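Local coordinates for protein endolysin PlyC, small cell-wall binding subunit (Streptococcus phage C1, PDB 4F87) that forms the eight-subunit ring of a phage endolysin that attaches to the streptococcal cell wall during host lysis, at residues L18-G23 / Y27-F32. Residues are numbered along the deposited sequence; the frame is centred on the assembly and turned at random.
Sequences LFHTDG and YGYRAF
Phe19 and Arg30 face each other as the antiparallel hydrogen-bonded pair of a beta hairpin, and their side chains run side by side on the sheet face that helix 63-70 packs against. Phe19 N donates to Arg30 O (2.9 Å), and Arg30 N returns a bond to Phe19 O at 3.0 Å. With chi1 at 59°, Phe19 CG stands in the gap flanked by its own N and C, and the ring leans over the neighbouring strand, where Arg30 CB sits over one ring face in a CH-pi contact, 3.8 Å from the centroid. Beyond it, Arg30 NE makes a salt bridge to Glu37; both residues, like Tyr29, interact with the host cell wall. Phe32 completes one flank of an aromatic cluster, its plane within 17° of Phe19's, but displaced until little of one ring lies above the other. On the other flank Tyr27 brings its OH to the Phe19 ring edge, 3.3 Å from CD1, while that hydroxyl hydrogen-bonds to Ile58 O. The opposite sheet face carries a second aromatic pair: the His20 and Tyr29 rings form an offset stack, planes 30° apart, with Tyr29 OH over the imidazole and His20 CB over the centre of the phenol ring. Where the strands part, one water bridges the gap, accepting from Thr21 N and Tyr27 N and donating to Gly28 O at 2.7 Å from the water oxygen.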
loop_
_atom_site.group_PDB
_atom_site.type_symbol
_atom_site.label_atom_id
_atom_site.label_comp_id
_atom_site.label_asym_id
_atom_site.label_seq_id
_atom_site.Cartn_x
_atom_site.Cartn_y
_atom_site.Cartn_z
ATOM N N LEU B 18 9.370 -5.408 -20.487
ATOM C CA LEU B 18 10.076 -5.678 -21.740
ATOM C C LEU B 18 9.021 -6.094 -22.773
ATOM O O LEU B 18 7.988 -6.702 -22.409
ATOM C CB LEU B 18 11.018 -6.856 -21.556
ATOM C CG LEU B 18 12.250 -6.530 -20.739
ATOM C CD1 LEU B 18 12.717 -7.758 -20.009
ATOM C CD2 LEU B 18 13.372 -6.021 -21.659
ATOM N N PHE B 19 9.280 -5.792 -24.052
ATOM C CA PHE B 19 8.384 -6.235 -25.103
ATOM C C PHE B 19 9.143 -6.625 -26.349
ATOM O O PHE B 19 10.217 -6.075 -26.655
ATOM C CB PHE B 19 7.266 -5.199 -25.409
ATOM C CG PHE B 19 7.684 -3.815 -25.848
ATOM C CD1 PHE B 19 7.555 -3.418 -27.179
ATOM C CD2 PHE B 19 8.140 -2.882 -24.920
ATOM C CE1 PHE B 19 7.876 -2.121 -27.568
ATOM C CE2 PHE B 19 8.488 -1.591 -25.320
ATOM C CZ PHE B 19 8.341 -1.215 -26.638
ATOM N N HIS B 20 8.605 -7.614 -27.064
ATOM C CA HIS B 20 9.145 -8.069 -28.341
ATOM C C HIS B 20 8.010 -8.734 -29.103
ATOM O O HIS B 20 6.958 -9.033 -28.509
ATOM C CB HIS B 20 10.307 -9.085 -28.140
ATOM C CG HIS B 20 9.863 -10.441 -27.697
ATOM N ND1 HIS B 20 9.470 -10.679 -26.390
ATOM C CD2 HIS B 20 9.709 -11.577 -28.414
ATOM C CE1 HIS B 20 9.110 -11.949 -26.344
ATOM N NE2 HIS B 20 9.243 -12.539 -27.534
ATOM N N THR B 21 8.218 -8.990 -30.392
ATOM C CA THR B 21 7.282 -9.777 -31.171
ATOM C C THR B 21 7.924 -11.050 -31.640
ATOM O O THR B 21 9.114 -11.052 -31.998
ATOM C CB THR B 21 6.688 -8.977 -32.369
ATOM O OG1 THR B 21 5.747 -9.807 -33.058
ATOM C CG2 THR B 21 7.733 -8.541 -33.402
ATOM N N ASP B 22 7.128 -12.113 -31.720
ATOM C CA ASP B 22 7.501 -13.384 -32.332
ATOM C C ASP B 22 6.933 -13.488 -33.754
ATOM O O ASP B 22 6.992 -14.563 -34.368
ATOM C CB ASP B 22 7.063 -14.570 -31.472
ATOM C CG ASP B 22 7.822 -14.686 -30.181
ATOM O OD1 ASP B 22 9.005 -14.268 -30.142
ATOM O OD2 ASP B 22 7.245 -15.217 -29.204
ATOM N N GLY B 23 6.425 -12.375 -34.283
ATOM C CA GLY B 23 5.875 -12.285 -35.635
ATOM C C GLY B 23 6.934 -12.152 -36.714
ATOM O O GLY B 23 8.128 -12.232 -36.442
ATOM N N TYR B 27 11.463 -6.500 -34.042
ATOM C CA TYR B 27 12.063 -5.212 -33.722
ATOM C C TYR B 27 13.050 -5.420 -32.549
ATOM O O TYR B 27 13.408 -4.464 -31.854
ATOM C CB TYR B 27 11.014 -4.122 -33.426
ATOM C CG TYR B 27 9.970 -4.527 -32.392
ATOM C CD1 TYR B 27 10.255 -4.480 -31.034
ATOM C CD2 TYR B 27 8.708 -4.974 -32.782
ATOM C CE1 TYR B 27 9.314 -4.858 -30.084
ATOM C CE2 TYR B 27 7.756 -5.363 -31.836
ATOM C CZ TYR B 27 8.076 -5.312 -30.493
ATOM O OH TYR B 27 7.200 -5.728 -29.526
ATOM N N GLY B 28 13.470 -6.671 -32.331
ATOM C CA GLY B 28 14.311 -7.034 -31.191
ATOM C C GLY B 28 13.562 -6.872 -29.875
ATOM O O GLY B 28 12.321 -6.917 -29.853
ATOM N N TYR B 29 14.301 -6.681 -28.772
ATOM C CA TYR B 29 13.677 -6.382 -27.481
ATOM C C TYR B 29 13.736 -4.906 -27.202
ATOM O O TYR B 29 14.735 -4.238 -27.460
ATOM C CB TYR B 29 14.375 -7.099 -26.322
ATOM C CG TYR B 29 13.922 -8.530 -26.171
ATOM C CD1 TYR B 29 12.952 -8.883 -25.231
ATOM C CD2 TYR B 29 14.459 -9.535 -26.964
ATOM C CE1 TYR B 29 12.528 -10.202 -25.092
ATOM C CE2 TYR B 29 14.029 -10.855 -26.843
ATOM C CZ TYR B 29 13.068 -11.179 -25.904
ATOM O OH TYR B 29 12.662 -12.482 -25.784
ATOM N N ARG B 30 12.649 -4.395 -26.617
ATOM C CA ARG B 30 12.539 -3.023 -26.169
ATOM C C ARG B 30 11.960 -3.037 -24.748
ATOM O O ARG B 30 11.573 -4.099 -24.248
ATOM C CB ARG B 30 11.659 -2.191 -27.106
ATOM C CG ARG B 30 12.218 -2.186 -28.529
ATOM C CD ARG B 30 11.440 -1.259 -29.477
ATOM N NE ARG B 30 11.544 0.154 -29.103
ATOM C CZ ARG B 30 12.614 0.923 -29.300
ATOM N NH1 ARG B 30 13.701 0.429 -29.890
ATOM N NH2 ARG B 30 12.613 2.189 -28.894
ATOM N N ALA B 31 11.913 -1.880 -24.091
ATOM C CA ALA B 31 11.302 -1.845 -22.774
ATOM C C ALA B 31 10.710 -0.500 -22.499
ATOM O O ALA B 31 11.162 0.504 -23.054
ATOM C CB ALA B 31 12.335 -2.158 -21.687
ATOM N N PHE B 32 9.706 -0.469 -21.612
ATOM C CA PHE B 32 9.259 0.762 -20.989
ATOM C C PHE B 32 9.804 0.673 -19.570
ATOM O O PHE B 32 9.577 -0.334 -18.880
ATOM C CB PHE B 32 7.723 0.898 -20.940
ATOM C CG PHE B 32 7.173 1.365 -22.250
ATOM C CD1 PHE B 32 7.150 2.719 -22.573
ATOM C CD2 PHE B 32 6.677 0.456 -23.171
ATOM C CE1 PHE B 32 6.639 3.141 -23.810
ATOM C CE2 PHE B 32 6.190 0.883 -24.414
ATOM C CZ PHE B 32 6.193 2.218 -24.721
HETATM O O HOH W 1 10.621 -8.094 -31.653
#